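Local coordinates for putative short-chain dehydrogenase/reductase (Burkholderia xenovorans, PDB 5JY1), which binds NAD and probably works as an oxidoreductase of the short-chain dehydrogenase/reductase family, perhaps reducing 3-oxoacyl carrier-protein substrates, at residues Glu114-Thr119 and Tyr164-Ala169; Trp125-Ala130 and Val172-Ser177; Gly24-Gly29 and Pro194-Ala199. All blocks are in the same frame, centred on the assembly; numbering follows the deposited sequence.

Contact 1: Glu114-Thr119 and Tyr164-Ala169. With NAD (nicotinamide-adenine-dinucleotide), chain E; ACT (acetate ion), chain H.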
loop_
_atom_site.group_PDB
_atom_site.type_symbol
_atom_site.label_atom_id
_atom_site.label_comp_id
_atom_site.label_asym_id
_atom_site.label_seq_id
_atom_site.Cartn_x
_atom_site.Cartn_y
_atom_site.Cartn_z
ATOM N N GLU A 114 -11.795 11.511 25.903
ATOM C CA GLU A 114 -12.653 12.569 25.385
ATOM C C GLU A 114 -12.128 13.102 24.055
ATOM O O GLU A 114 -12.912 13.408 23.147
ATOM C CB GLU A 114 -12.768 13.690 26.416
ATOM C CG GLU A 114 -13.604 13.343 27.650
ATOM C CD GLU A 114 -12.955 12.313 28.577
ATOM O OE1 GLU A 114 -11.703 12.254 28.660
ATOM O OE2 GLU A 114 -13.710 11.556 29.228
ATOM N N MET A 115 -10.803 13.213 23.914
ATOM C CA MET A 115 -10.246 13.665 22.642
ATOM C C MET A 115 -10.539 12.674 21.522
ATOM O O MET A 115 -10.915 13.079 20.415
ATOM C CB MET A 115 -8.739 13.890 22.762
ATOM C CG MET A 115 -8.357 15.055 23.648
ATOM S SD MET A 115 -6.582 15.104 23.949
ATOM C CE MET A 115 -6.528 16.164 25.393
ATOM N N LEU A 116 -10.363 11.368 21.780
ATOM C CA LEU A 116 -10.657 10.378 20.744
ATOM C C LEU A 116 -12.136 10.390 20.372
ATOM O O LEU A 116 -12.491 10.317 19.190
ATOM C CB LEU A 116 -10.238 8.979 21.198
ATOM C CG LEU A 116 -10.542 7.868 20.187
ATOM C CD1 LEU A 116 -9.787 8.108 18.883
ATOM C CD2 LEU A 116 -10.199 6.484 20.743
ATOM N N GLU A 117 -13.017 10.505 21.367
ATOM C CA GLU A 117 -14.440 10.584 21.063
ATOM C C GLU A 117 -14.754 11.793 20.185
ATOM O O GLU A 117 -15.512 11.688 19.211
ATOM C CB GLU A 117 -15.239 10.642 22.365
ATOM C CG GLU A 117 -16.749 10.645 22.164
ATOM C CD GLU A 117 -17.511 10.586 23.479
ATOM O OE1 GLU A 117 -16.865 10.578 24.550
ATOM O OE2 GLU A 117 -18.758 10.547 23.436
ATOM N N GLN A 118 -14.180 12.952 20.516
ATOM C CA GLN A 118 -14.453 14.159 19.745
ATOM C C GLN A 118 -13.942 14.028 18.316
ATOM O O GLN A 118 -14.615 14.447 17.364
ATOM C CB GLN A 118 -13.815 15.366 20.428
ATOM C CG GLN A 118 -14.080 16.686 19.739
ATOM C CD GLN A 118 -13.255 17.808 20.326
ATOM O OE1 GLN A 118 -12.502 18.476 19.617
ATOM N NE2 GLN A 118 -13.384 18.016 21.632
ATOM N N THR A 119 -12.750 13.450 18.147
ATOM C CA THR A 119 -12.194 13.297 16.809
ATOM C C THR A 119 -12.962 12.255 16.003
ATOM O O THR A 119 -13.216 12.455 14.811
ATOM C CB THR A 119 -10.710 12.941 16.898
ATOM O OG1 THR A 119 -10.006 14.026 17.517
ATOM C CG2 THR A 119 -10.141 12.726 15.523
ATOM N N TYR A 164 -6.455 11.650 15.800
ATOM C CA TYR A 164 -6.681 12.030 14.413
ATOM C C TYR A 164 -6.293 10.904 13.458
ATOM O O TYR A 164 -7.058 10.549 12.549
ATOM C CB TYR A 164 -5.873 13.297 14.148
ATOM C CG TYR A 164 -5.893 13.849 12.757
ATOM C CD1 TYR A 164 -6.929 14.664 12.331
ATOM C CD2 TYR A 164 -4.840 13.608 11.885
ATOM C CE1 TYR A 164 -6.939 15.195 11.060
ATOM C CE2 TYR A 164 -4.836 14.140 10.614
ATOM C CZ TYR A 164 -5.888 14.931 10.209
ATOM O OH TYR A 164 -5.898 15.468 8.946
ATOM N N ASN A 165 -5.113 10.311 13.672
ATOM C CA ASN A 165 -4.634 9.242 12.795
ATOM C C ASN A 165 -5.579 8.052 12.804
ATOM O O ASN A 165 -5.816 7.425 11.765
ATOM C CB ASN A 165 -3.233 8.781 13.219
ATOM C CG ASN A 165 -2.208 9.895 13.224
ATOM O OD1 ASN A 165 -2.377 10.934 12.568
ATOM N ND2 ASN A 165 -1.123 9.687 13.968
ATOM N N THR A 166 -6.118 7.720 13.979
ATOM C CA THR A 166 -7.061 6.615 14.106
ATOM C C THR A 166 -8.359 6.909 13.364
ATOM O O THR A 166 -8.839 6.085 12.578
ATOM C CB THR A 166 -7.322 6.360 15.587
ATOM O OG1 THR A 166 -6.091 5.959 16.206
ATOM C CG2 THR A 166 -8.375 5.275 15.783
ATOM N N ALA A 167 -8.936 8.090 13.595
ATOM C CA ALA A 167 -10.217 8.420 12.970
ATOM C C ALA A 167 -10.085 8.529 11.456
ATOM O O ALA A 167 -10.934 8.016 10.715
ATOM C CB ALA A 167 -10.767 9.721 13.553
ATOM N N LYS A 168 -9.017 9.172 10.975
ATOM C CA LYS A 168 -8.844 9.327 9.531
ATOM C C LYS A 168 -8.508 7.999 8.856
ATOM O O LYS A 168 -8.868 7.788 7.690
ATOM C CB LYS A 168 -7.770 10.381 9.239
ATOM C CG LYS A 168 -8.149 11.826 9.611
ATOM C CD LYS A 168 -9.336 12.324 8.794
ATOM C CE LYS A 168 -9.396 13.851 8.791
ATOM N NZ LYS A 168 -10.451 14.360 7.857
ATOM N N ALA A 169 -7.848 7.080 9.567
ATOM C CA ALA A 169 -7.697 5.731 9.030
ATOM C C ALA A 169 -9.056 5.056 8.869
ATOM O O ALA A 169 -9.313 4.394 7.853
ATOM C CB ALA A 169 -6.781 4.901 9.937
HETATM P PA NAD E . -9.468 24.159 8.656
HETATM O O1A NAD E . -9.224 24.078 10.132
HETATM O O2A NAD E . -8.707 25.288 7.975
HETATM O O5B NAD E . -11.099 24.307 8.326
HETATM C C5B NAD E . -11.948 23.490 9.053
HETATM C C4B NAD E . -13.436 23.924 8.732
HETATM O O4B NAD E . -14.236 23.094 9.311
HETATM C C3B NAD E . -13.695 25.321 9.396
HETATM O O3B NAD E . -14.321 26.173 8.486
HETATM C C2B NAD E . -14.592 24.980 10.562
HETATM O O2B NAD E . -15.404 26.178 10.993
HETATM C C1B NAD E . -15.329 24.005 10.063
HETATM N N9A NAD E . -15.946 23.218 11.115
HETATM C C8A NAD E . -15.386 22.887 12.281
HETATM N N7A NAD E . -16.261 22.178 12.965
HETATM C C5A NAD E . -17.367 22.067 12.224
HETATM C C6A NAD E . -18.581 21.430 12.485
HETATM N N6A NAD E . -19.137 20.652 13.584
HETATM N N1A NAD E . -19.542 21.460 11.582
HETATM C C2A NAD E . -19.340 22.119 10.393
HETATM N N3A NAD E . -18.168 22.748 10.133
HETATM C C4A NAD E . -17.174 22.707 11.076
HETATM O O3 NAD E . -9.047 22.705 7.998
HETATM P PN NAD E . -8.101 22.402 6.703
HETATM O O1N NAD E . -6.645 22.594 7.097
HETATM O O2N NAD E . -8.423 23.285 5.484
HETATM O O5D NAD E . -8.312 20.798 6.347
HETATM C C5D NAD E . -9.520 20.388 5.709
HETATM C C4D NAD E . -9.534 18.833 5.544
HETATM O O4D NAD E . -8.376 18.411 5.041
HETATM C C3D NAD E . -9.654 18.190 6.930
HETATM O O3D NAD E . -10.396 17.067 6.882
HETATM C C2D NAD E . -8.185 17.849 7.282
HETATM O O2D NAD E . -8.210 16.794 8.330
HETATM C C1D NAD E . -7.685 17.449 6.132
HETATM N N1N NAD E . -6.243 17.626 6.051
HETATM C C2N NAD E . -5.702 18.853 5.824
HETATM C C3N NAD E . -4.318 19.023 5.750
HETATM C C7N NAD E . -3.706 20.382 5.502
HETATM O O7N NAD E . -2.514 20.491 5.255
HETATM N N7N NAD E . -4.505 21.542 5.558
HETATM C C4N NAD E . -3.497 17.936 5.909
HETATM C C5N NAD E . -4.029 16.715 6.129
HETATM C C6N NAD E . -5.420 16.552 6.197
HETATM C C ACT H . -4.970 18.820 9.445
HETATM O O ACT H . -3.776 18.510 9.629
HETATM O OXT ACT H . -5.781 17.869 9.437
HETATM C CH3 ACT H . -5.400 20.244 9.248
#
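Tyr164 OH is approached by two oxygens at once: NAD O2D, a hydroxyl of the nicotinamide ribose, lies 2.7 Å from it, and acetate OXT comes so near that the exact length is doubtful. O2D arrives at the edge of the phenol, in the ring plane, while the acetate, probably from the crystallisation liquor, comes in obliquely. One turn on, Lys168 lays its CG over the centre of one ring face, 3.8 Å above the plane. It then sends NZ to the neighbouring ribose hydroxyl, with Lys168 NZ to NAD O3D at 2.9 Å. Two side chains of one helix thus hold the ribose by its diol, in the Tyr-X-X-X-Lys arrangement of the short-chain dehydrogenase/reductase family. The tyrosine reaches the cofactor because its CG stands anti to the backbone N (chi1 177°), on a CB directed away from 114-119.

The back of the same helix packs against 114-119 without any hydrogen bond across. Thr119 CG2 is the methyl that fits in, 3.6 Å from Ala167 CB and 3.7 Å from Tyr164 CA; Thr119 OG1 turns instead to Asp163. Leu116 CD1 meets Thr166 CG2 more loosely, at 4.4 Å. The two segments, on helices 113-141 and 162-182, thus run in roughly the same direction, inclined by 31° with their axes 9.3 Å apart. Lys168 NZ is also bonded to Phe149 O at the end of strand 144-149, and Trp128 and Leu174 of the second subunit cover Leu116 and Thr166.

Contact 2: Trp125-Ala130 and Val172-Ser177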
loop_
_atom_site.group_PDB
_atom_site.type_symbol
_atom_site.label_atom_id
_atom_site.label_comp_id
_atom_site.label_asym_id
_atom_site.label_seq_id
_atom_site.Cartn_x
_atom_site.Cartn_y
_atom_site.Cartn_z
ATOM N N TRP A 125 -17.839 9.911 12.335
ATOM C CA TRP A 125 -19.298 9.914 12.370
ATOM C C TRP A 125 -19.874 10.944 11.405
ATOM O O TRP A 125 -20.858 10.673 10.701
ATOM C CB TRP A 125 -19.783 10.181 13.792
ATOM C CG TRP A 125 -19.726 8.957 14.666
ATOM C CD1 TRP A 125 -18.763 8.639 15.583
ATOM C CD2 TRP A 125 -20.676 7.887 14.690
ATOM N NE1 TRP A 125 -19.060 7.427 16.183
ATOM C CE2 TRP A 125 -20.234 6.954 15.654
ATOM C CE3 TRP A 125 -21.870 7.636 13.999
ATOM C CZ2 TRP A 125 -20.948 5.787 15.949
ATOM C CZ3 TRP A 125 -22.567 6.477 14.278
ATOM C CH2 TRP A 125 -22.109 5.567 15.252
ATOM N N ALA A 126 -19.276 12.132 11.360
ATOM C CA ALA A 126 -19.743 13.151 10.422
ATOM C C ALA A 126 -19.751 12.629 8.992
ATOM O O ALA A 126 -20.699 12.881 8.237
ATOM C CB ALA A 126 -18.863 14.392 10.524
ATOM N N THR A 127 -18.682 11.931 8.591
ATOM C CA THR A 127 -18.606 11.369 7.246
ATOM C C THR A 127 -19.652 10.281 7.048
ATOM O O THR A 127 -20.359 10.259 6.035
ATOM C CB THR A 127 -17.194 10.825 7.002
ATOM O OG1 THR A 127 -16.261 11.909 7.013
ATOM C CG2 THR A 127 -17.101 10.105 5.675
ATOM N N TRP A 128 -19.762 9.368 8.016
ATOM C CA TRP A 128 -20.774 8.312 7.990
ATOM C C TRP A 128 -22.184 8.872 7.816
ATOM O O TRP A 128 -22.940 8.415 6.950
ATOM C CB TRP A 128 -20.659 7.511 9.294
ATOM C CG TRP A 128 -21.737 6.490 9.645
ATOM C CD1 TRP A 128 -22.870 6.714 10.371
ATOM C CD2 TRP A 128 -21.704 5.079 9.382
ATOM N NE1 TRP A 128 -23.565 5.537 10.543
ATOM C CE2 TRP A 128 -22.865 4.518 9.945
ATOM C CE3 TRP A 128 -20.797 4.235 8.729
ATOM C CZ2 TRP A 128 -23.154 3.156 9.862
ATOM C CZ3 TRP A 128 -21.089 2.889 8.641
ATOM C CH2 TRP A 128 -22.251 2.360 9.200
ATOM N N TRP A 129 -22.561 9.854 8.644
ATOM C CA TRP A 129 -23.911 10.406 8.574
ATOM C C TRP A 129 -24.151 11.105 7.242
ATOM O O TRP A 129 -25.222 10.966 6.639
ATOM C CB TRP A 129 -24.135 11.391 9.720
ATOM C CG TRP A 129 -24.302 10.761 11.061
ATOM C CD1 TRP A 129 -24.931 9.584 11.343
ATOM C CD2 TRP A 129 -23.826 11.277 12.309
ATOM N NE1 TRP A 129 -24.884 9.338 12.703
ATOM C CE2 TRP A 129 -24.208 10.362 13.314
ATOM C CE3 TRP A 129 -23.108 12.421 12.673
ATOM C CZ2 TRP A 129 -23.903 10.559 14.658
ATOM C CZ3 TRP A 129 -22.806 12.617 14.016
ATOM C CH2 TRP A 129 -23.204 11.688 14.989
ATOM N N ALA A 130 -23.169 11.872 6.773
ATOM C CA ALA A 130 -23.376 12.616 5.538
ATOM C C ALA A 130 -23.433 11.682 4.338
ATOM O O ALA A 130 -24.256 11.880 3.437
ATOM C CB ALA A 130 -22.278 13.662 5.366
ATOM N N VAL A 172 -10.716 5.852 5.630
ATOM C CA VAL A 172 -10.291 5.070 4.470
ATOM C C VAL A 172 -11.063 3.758 4.384
ATOM O O VAL A 172 -11.502 3.349 3.301
ATOM C CB VAL A 172 -8.768 4.833 4.506
ATOM C CG1 VAL A 172 -8.348 3.930 3.352
ATOM C CG2 VAL A 172 -8.022 6.160 4.449
ATOM N N GLY A 173 -11.246 3.076 5.518
ATOM C CA GLY A 173 -12.028 1.850 5.498
ATOM C C GLY A 173 -13.464 2.089 5.069
ATOM O O GLY A 173 -14.035 1.301 4.312
ATOM N N LEU A 174 -14.060 3.192 5.538
ATOM C CA LEU A 174 -15.430 3.527 5.159
ATOM C C LEU A 174 -15.518 3.873 3.675
ATOM O O LEU A 174 -16.471 3.473 2.993
ATOM C CB LEU A 174 -15.923 4.686 6.025
ATOM C CG LEU A 174 -17.332 5.220 5.744
ATOM C CD1 LEU A 174 -18.361 4.090 5.816
ATOM C CD2 LEU A 174 -17.665 6.338 6.733
ATOM N N THR A 175 -14.514 4.598 3.165
ATOM C CA THR A 175 -14.453 4.946 1.748
ATOM C C THR A 175 -14.444 3.696 0.874
ATOM O O THR A 175 -15.217 3.575 -0.083
ATOM C CB THR A 175 -13.195 5.782 1.486
ATOM O OG1 THR A 175 -13.256 6.995 2.250
ATOM C CG2 THR A 175 -13.048 6.109 -0.015
ATOM N N ARG A 176 -13.559 2.750 1.190
ATOM C CA ARG A 176 -13.506 1.517 0.412
ATOM C C ARG A 176 -14.815 0.732 0.497
ATOM O O ARG A 176 -15.246 0.143 -0.499
ATOM C CB ARG A 176 -12.327 0.663 0.884
ATOM C CG ARG A 176 -10.980 1.351 0.678
ATOM C CD ARG A 176 -9.870 0.497 1.269
ATOM N NE ARG A 176 -8.542 1.082 1.080
ATOM C CZ ARG A 176 -7.533 0.881 1.923
ATOM N NH1 ARG A 176 -7.711 0.128 3.007
ATOM N NH2 ARG A 176 -6.353 1.446 1.695
ATOM N N SER A 177 -15.453 0.695 1.676
ATOM C CA SER A 177 -16.688 -0.068 1.822
ATOM C C SER A 177 -17.782 0.497 0.935
ATOM O O SER A 177 -18.491 -0.241 0.243
ATOM C CB SER A 177 -17.159 -0.052 3.282
ATOM O OG SER A 177 -16.170 -0.533 4.171
#
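Apolar packing carries this contact, and a single side chain, Leu174, supplies one whole side of it. Its two methyls divide the work. CD1 meets the indole of Trp128 at the ring edge, near the plane, with Leu174 CD1 3.8 Å from Trp128 CE3; the two side chains cross at about a right angle. CD2 goes to the helix surface itself, 3.9 Å from the backbone N of Trp128, and lies 4.0 Å from Thr127 CG2, where threonine and leucine slide past each other in opposite directions. With its CG anti to the backbone N (chi1 170°), the Trp128 indole lies beside the approaching leucine.

Hydrogen bonds take no part across the contact and serve other partners. Thr127 OG1 returns to Ser123 O of its own helix, and Trp128 NE1 binds Asp113 of the second subunit. Ser177 OG reaches Gly173 O, 2.8 Å away, from the opposite face of that carbonyl to Ser177 N, and also pairs with Asn165 of the second subunit. Helices 113-141 and 162-182, meeting their counterparts from another chain, fit the four-helix interface characteristic of oligomeric short-chain dehydrogenases/reductases.

Contact 3: Gly24-Gly29 and Pro194-Ala199. With NAD (nicotinamide-adenine-dinucleotide), chain E.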
loop_
_atom_site.group_PDB
_atom_site.type_symbol
_atom_site.label_atom_id
_atom_site.label_comp_id
_atom_site.label_asym_id
_atom_site.label_seq_id
_atom_site.Cartn_x
_atom_site.Cartn_y
_atom_site.Cartn_z
ATOM N N GLY A 24 -13.625 27.905 5.435
ATOM C CA GLY A 24 -12.217 28.239 5.428
ATOM C C GLY A 24 -11.366 27.121 4.865
ATOM O O GLY A 24 -11.861 26.048 4.511
ATOM N N GLY A 25 -10.066 27.407 4.757
ATOM C CA GLY A 25 -9.074 26.382 4.469
ATOM C C GLY A 25 -9.327 25.645 3.170
ATOM O O GLY A 25 -9.677 26.231 2.138
ATOM N N ILE A 26 -9.145 24.324 3.219
ATOM C CA ILE A 26 -9.292 23.515 2.014
ATOM C C ILE A 26 -10.746 23.479 1.560
ATOM O O ILE A 26 -11.034 23.532 0.356
ATOM C CB ILE A 26 -8.724 22.102 2.252
ATOM C CG1 ILE A 26 -7.197 22.171 2.310
ATOM C CG2 ILE A 26 -9.176 21.165 1.152
ATOM C CD1 ILE A 26 -6.501 20.848 2.616
ATOM N N GLY A 27 -11.687 23.398 2.505
ATOM C CA GLY A 27 -13.090 23.348 2.127
ATOM C C GLY A 27 -13.522 24.575 1.350
ATOM O O GLY A 27 -14.283 24.476 0.385
ATOM N N ARG A 28 -13.042 25.752 1.766
ATOM C CA ARG A 28 -13.317 26.981 1.029
ATOM C C ARG A 28 -12.712 26.932 -0.367
ATOM O O ARG A 28 -13.343 27.357 -1.345
ATOM C CB ARG A 28 -12.768 28.181 1.799
ATOM C CG ARG A 28 -12.747 29.474 0.990
ATOM C CD ARG A 28 -12.234 30.629 1.829
ATOM N NE ARG A 28 -12.193 31.879 1.074
ATOM C CZ ARG A 28 -11.176 32.251 0.301
ATOM N NH1 ARG A 28 -10.115 31.464 0.170
ATOM N NH2 ARG A 28 -11.222 33.406 -0.350
ATOM N N GLY A 29 -11.482 26.432 -0.478
ATOM C CA GLY A 29 -10.854 26.338 -1.784
ATOM C C GLY A 29 -11.591 25.383 -2.699
ATOM O O GLY A 29 -11.773 25.663 -3.888
ATOM N N PRO A 194 -4.685 15.532 1.441
ATOM C CA PRO A 194 -4.124 16.798 0.964
ATOM C C PRO A 194 -3.133 17.399 1.944
ATOM O O PRO A 194 -3.147 17.067 3.134
ATOM C CB PRO A 194 -5.371 17.682 0.849
ATOM C CG PRO A 194 -6.168 17.253 2.106
ATOM C CD PRO A 194 -5.896 15.746 2.257
ATOM N N THR A 195 -2.267 18.287 1.467
ATOM C CA THR A 195 -1.630 19.263 2.339
ATOM C C THR A 195 -1.799 20.626 1.693
ATOM O O THR A 195 -1.717 20.748 0.468
ATOM C CB THR A 195 -0.142 18.975 2.606
ATOM O OG1 THR A 195 0.623 19.121 1.400
ATOM C CG2 THR A 195 0.034 17.569 3.140
ATOM N N ALA A 196 -2.065 21.639 2.510
ATOM C CA ALA A 196 -2.261 22.979 1.966
ATOM C C ALA A 196 -2.177 24.005 3.088
ATOM O O ALA A 196 -2.181 23.669 4.276
ATOM C CB ALA A 196 -3.597 23.096 1.227
ATOM N N MET A 197 -2.104 25.273 2.685
ATOM C CA MET A 197 -1.996 26.391 3.622
ATOM C C MET A 197 -3.391 26.718 4.156
ATOM O O MET A 197 -4.093 27.605 3.668
ATOM C CB MET A 197 -1.336 27.583 2.937
ATOM C CG MET A 197 0.119 27.309 2.538
ATOM S SD MET A 197 0.906 28.628 1.578
ATOM C CE MET A 197 0.034 28.465 0.023
ATOM N N GLY A 198 -3.802 25.957 5.170
ATOM C CA GLY A 198 -5.049 26.177 5.872
ATOM C C GLY A 198 -4.834 26.792 7.240
ATOM O O GLY A 198 -3.788 27.384 7.528
ATOM N N ALA A 199 -5.846 26.644 8.108
ATOM C CA ALA A 199 -5.784 27.273 9.427
ATOM C C ALA A 199 -4.605 26.751 10.240
ATOM O O ALA A 199 -3.910 27.528 10.906
ATOM C CB ALA A 199 -7.097 27.057 10.184
HETATM P PA NAD E . -9.468 24.159 8.656
HETATM O O1A NAD E . -9.224 24.078 10.132
HETATM O O2A NAD E . -8.707 25.288 7.975
HETATM O O5B NAD E . -11.099 24.307 8.326
HETATM C C5B NAD E . -11.948 23.490 9.053
HETATM C C4B NAD E . -13.436 23.924 8.732
HETATM O O4B NAD E . -14.236 23.094 9.311
HETATM C C3B NAD E . -13.695 25.321 9.396
HETATM O O3B NAD E . -14.321 26.173 8.486
HETATM C C2B NAD E . -14.592 24.980 10.562
HETATM O O2B NAD E . -15.404 26.178 10.993
HETATM C C1B NAD E . -15.329 24.005 10.063
HETATM N N9A NAD E . -15.946 23.218 11.115
HETATM C C8A NAD E . -15.386 22.887 12.281
HETATM N N7A NAD E . -16.261 22.178 12.965
HETATM C C5A NAD E . -17.367 22.067 12.224
HETATM C C6A NAD E . -18.581 21.430 12.485
HETATM N N6A NAD E . -19.137 20.652 13.584
HETATM N N1A NAD E . -19.542 21.460 11.582
HETATM C C2A NAD E . -19.340 22.119 10.393
HETATM N N3A NAD E . -18.168 22.748 10.133
HETATM C C4A NAD E . -17.174 22.707 11.076
HETATM O O3 NAD E . -9.047 22.705 7.998
HETATM P PN NAD E . -8.101 22.402 6.703
HETATM O O1N NAD E . -6.645 22.594 7.097
HETATM O O2N NAD E . -8.423 23.285 5.484
HETATM O O5D NAD E . -8.312 20.798 6.347
HETATM C C5D NAD E . -9.520 20.388 5.709
HETATM C C4D NAD E . -9.534 18.833 5.544
HETATM O O4D NAD E . -8.376 18.411 5.041
HETATM C C3D NAD E . -9.654 18.190 6.930
HETATM O O3D NAD E . -10.396 17.067 6.882
HETATM C C2D NAD E . -8.185 17.849 7.282
HETATM O O2D NAD E . -8.210 16.794 8.330
HETATM C C1D NAD E . -7.685 17.449 6.132
HETATM N N1N NAD E . -6.243 17.626 6.051
HETATM C C2N NAD E . -5.702 18.853 5.824
HETATM C C3N NAD E . -4.318 19.023 5.750
HETATM C C7N NAD E . -3.706 20.382 5.502
HETATM O O7N NAD E . -2.514 20.491 5.255
HETATM N N7N NAD E . -4.505 21.542 5.558
HETATM C C4N NAD E . -3.497 17.936 5.909
HETATM C C5N NAD E . -4.029 16.715 6.129
HETATM C C6N NAD E . -5.420 16.552 6.197
#
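Ile26 joins the glycine-rich loop of the Rossmann fold to the segment that follows strand 187-194, and its side chain forms one tight part of this contact. CD1 lies 3.6 Å from Pro194 CG, the two side chains meeting at a slant, while Ile26 CG1 rests 3.9 Å from Ala196 CB. With CG1 anti to its carbonyl carbon (chi1 -72°), the longer branch of Ile26 extends toward 194-199. Ile231 of helix 227-239 touches all three of these residues, and Phe149 of strand 144-149 touches Ile26 and Pro194, so the cluster is buried.

A second close-packed part is backbone on backbone. Gly25 and Gly198 face each other with their CA atoms 4.3 Å apart, and the NAD pyrophosphate lies against both. Ile26 N gives a nearly straight bond of 2.6 Å to NAD O2N (N-H...acceptor angle 175°), and from the other segment Ala199 N binds NAD O2A at 3.2 Å. Each phosphate thus receives an amide from the beginning of a different helix, 25-36 or 199-207, and each helix start would probably help to offset the charge of the phosphate it meets. The loose side is that of Thr195 and Met197, which are partly exposed and direct their CB atoms away from 24-29.

Beside the Ile26 cluster, the nicotinamide carboxamide pairs with the backbone of Ala196: Ala196 N binds NAD O7N at 3.0 Å, and NAD N7N makes a weak return bond to Ala196 O. Two bonds to one backbone unit should limit rotation of the amide and so orient the ring. At that ring, Pro194 O stands only 2.9 Å from NAD C4N, the carbon that exchanges hydride.

In the fold
Three contacts in one nucleotide-binding fold illustrate how place in the fold sets chemistry. All are largely buried. Contacts 1 and 2 join the same pair of helices, 113-141 and 162-182, their centres about 13 Å apart, and both also face the second subunit; contact 3 instead brings together the glycine-rich loop and the segment after strand 187-194. NAD meets contacts 1 and 3, whose centres lie about 20 Å apart, but by different means: side-chain groups hold the ribose in the first, backbone amides hold phosphate and carboxamide in the other. Contact 2 binds no cofactor and is plain apolar packing, its polar groups mostly bonded within their own helices or to the neighbouring chain.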